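PDB 3ELG: putative beta-lactamase-inhibitor-like PepSY-like domain-containing protein from Bacteroides vulgatus ATCC 8482, which is of unknown function but has a BLIP-like fold of the PepSY-like family and is probably exported to the periplasm. Local coordinates for residues Q80-Y85 / K103-T108. Residues are numbered along the deposited sequence; the frame is centred on the assembly and turned at random. Where two conformers were deposited one is given.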
# COMPACT_ATOMS: atom_id res chain seq x y z
N GLN A 80 -3.60 -14.89 0.91
CA GLN A 80 -4.21 -15.98 0.13
C GLN A 80 -5.74 -16.09 0.32
O GLN A 80 -6.50 -16.29 -0.62
CB GLN A 80 -3.54 -17.33 0.47
CG GLN A 80 -4.17 -18.46 -0.30
N ALA A 81 -6.20 -15.92 1.56
CA ALA A 81 -7.64 -16.04 1.85
C ALA A 81 -8.40 -14.95 1.08
O ALA A 81 -9.51 -15.15 0.63
CB ALA A 81 -7.92 -15.93 3.39
N ILE A 82 -7.75 -13.78 0.96
CA ILE A 82 -8.38 -12.61 0.34
C ILE A 82 -8.40 -12.81 -1.18
O ILE A 82 -9.39 -12.57 -1.84
CB ILE A 82 -7.71 -11.27 0.80
CG1 ILE A 82 -8.00 -11.03 2.29
CG2 ILE A 82 -8.16 -10.11 -0.13
CD1 ILE A 82 -7.51 -9.70 2.85
N SER A 83 -7.30 -13.31 -1.74
CA SER A 83 -7.24 -13.55 -3.19
C SER A 83 -8.27 -14.61 -3.61
O SER A 83 -8.89 -14.52 -4.68
CB SER A 83 -5.82 -13.95 -3.65
OG SER A 83 -5.31 -14.93 -2.77
N LYS A 84 -8.49 -15.59 -2.73
CA LYS A 84 -9.48 -16.63 -2.99
C LYS A 84 -10.84 -15.98 -3.08
O LYS A 84 -11.63 -16.23 -4.00
CB LYS A 84 -9.48 -17.66 -1.86
CG LYS A 84 -10.48 -18.76 -1.99
CD LYS A 84 -10.29 -19.81 -0.90
CE LYS A 84 -11.51 -20.71 -0.78
NZ LYS A 84 -11.46 -21.51 0.48
N TYR A 85 -11.12 -15.14 -2.11
CA TYR A 85 -12.40 -14.47 -2.04
C TYR A 85 -12.61 -13.59 -3.27
O TYR A 85 -13.68 -13.57 -3.87
CB TYR A 85 -12.53 -13.65 -0.76
CG TYR A 85 -13.94 -13.24 -0.49
CD1 TYR A 85 -14.46 -12.10 -1.08
CD2 TYR A 85 -14.75 -14.01 0.33
CE1 TYR A 85 -15.78 -11.73 -0.86
CE2 TYR A 85 -16.06 -13.65 0.56
CZ TYR A 85 -16.56 -12.51 -0.03
OH TYR A 85 -17.86 -12.18 0.24
N LYS A 103 -7.03 -3.24 11.88
CA LYS A 103 -8.38 -3.80 11.77
C LYS A 103 -8.56 -4.70 10.55
O LYS A 103 -9.55 -5.40 10.44
CB LYS A 103 -9.44 -2.70 11.75
CG LYS A 103 -9.35 -1.79 12.97
CD LYS A 103 -10.68 -1.56 13.62
CE LYS A 103 -10.50 -1.11 15.05
NZ LYS A 103 -11.60 -1.57 15.94
N GLY A 104 -7.59 -4.69 9.66
CA GLY A 104 -7.67 -5.56 8.48
C GLY A 104 -7.13 -4.98 7.21
O GLY A 104 -6.17 -4.21 7.22
N TYR A 105 -7.83 -5.32 6.13
CA TYR A 105 -7.42 -4.99 4.75
C TYR A 105 -8.55 -4.32 3.96
O TYR A 105 -9.75 -4.58 4.15
CB TYR A 105 -7.00 -6.26 4.03
CG TYR A 105 -5.86 -7.01 4.66
CD1 TYR A 105 -6.07 -7.93 5.68
CD2 TYR A 105 -4.57 -6.82 4.21
CE1 TYR A 105 -5.02 -8.63 6.24
CE2 TYR A 105 -3.53 -7.51 4.76
CZ TYR A 105 -3.75 -8.40 5.79
OH TYR A 105 -2.67 -9.09 6.28
N GLU A 106 -8.14 -3.40 3.11
CA GLU A 106 -9.09 -2.76 2.22
C GLU A 106 -8.52 -2.81 0.83
O GLU A 106 -7.39 -2.30 0.58
CB GLU A 106 -9.29 -1.30 2.60
CG GLU A 106 -9.73 -1.11 4.06
CD GLU A 106 -9.82 0.38 4.48
OE1 GLU A 106 -9.34 1.27 3.74
OE2 GLU A 106 -10.38 0.63 5.55
N LEU A 107 -9.21 -3.52 -0.04
CA LEU A 107 -8.81 -3.61 -1.44
C LEU A 107 -9.69 -2.78 -2.32
O LEU A 107 -10.89 -2.91 -2.31
CB LEU A 107 -8.86 -5.04 -1.92
CG LEU A 107 -7.76 -6.02 -1.43
CD1 LEU A 107 -7.71 -6.28 0.06
CD2 LEU A 107 -7.82 -7.31 -2.22
N THR A 108 -9.06 -1.91 -3.11
CA THR A 108 -9.80 -1.02 -4.00
C THR A 108 -9.67 -1.47 -5.43
O THR A 108 -8.58 -1.73 -5.96
CB THR A 108 -9.36 0.44 -3.89
OG1 THR A 108 -9.38 0.84 -2.52
CG2 THR A 108 -10.32 1.33 -4.69
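Ile82 reaches out from the helix and splits its two branches between Tyr105 and Leu107, alternate residues of the strand that both turn their side chains toward it. The longer branch goes to the tyrosine: CG1 lies anti to the carbonyl carbon (chi1 -68°) and the chain then runs on extended, carrying CD1 out to the root of the ring. There Ile82 CD1 sits 3.6 Å from Tyr105 CG and about as near to Tyr105 CD1, approaching obliquely at the CB end, well away from the hydroxyl. The shorter branch serves the leucine, with Ile82 CG2 3.5 Å from Leu107 CD2 and 3.9 Å from Leu107 CD1, so that one methyl meets both ends of the leucine fork. Ile82 and Leu107 are buried, whereas Tyr105 remains partly open to solvent. What joins the segments is thus purely apolar packing through a single helical residue, with the backbones well apart: the CA atoms of Ile82 and Tyr105 are 8.9 Å from each other. Phe117 of the adjacent strand touches both Ile82 and Leu107, while Pro79 packs on Tyr105 and Ile78 on Leu107, continuing the apolar layer. From strand 95-101, the other neighbour of strand 104-109 in the sheet, Ile98 and Thr95 also touch Leu107. Helix 80-89 here packs on strand 104-109 of the antiparallel sheet, the helix-on-sheet layering of the BLIP-like fold in this PepSY-like family.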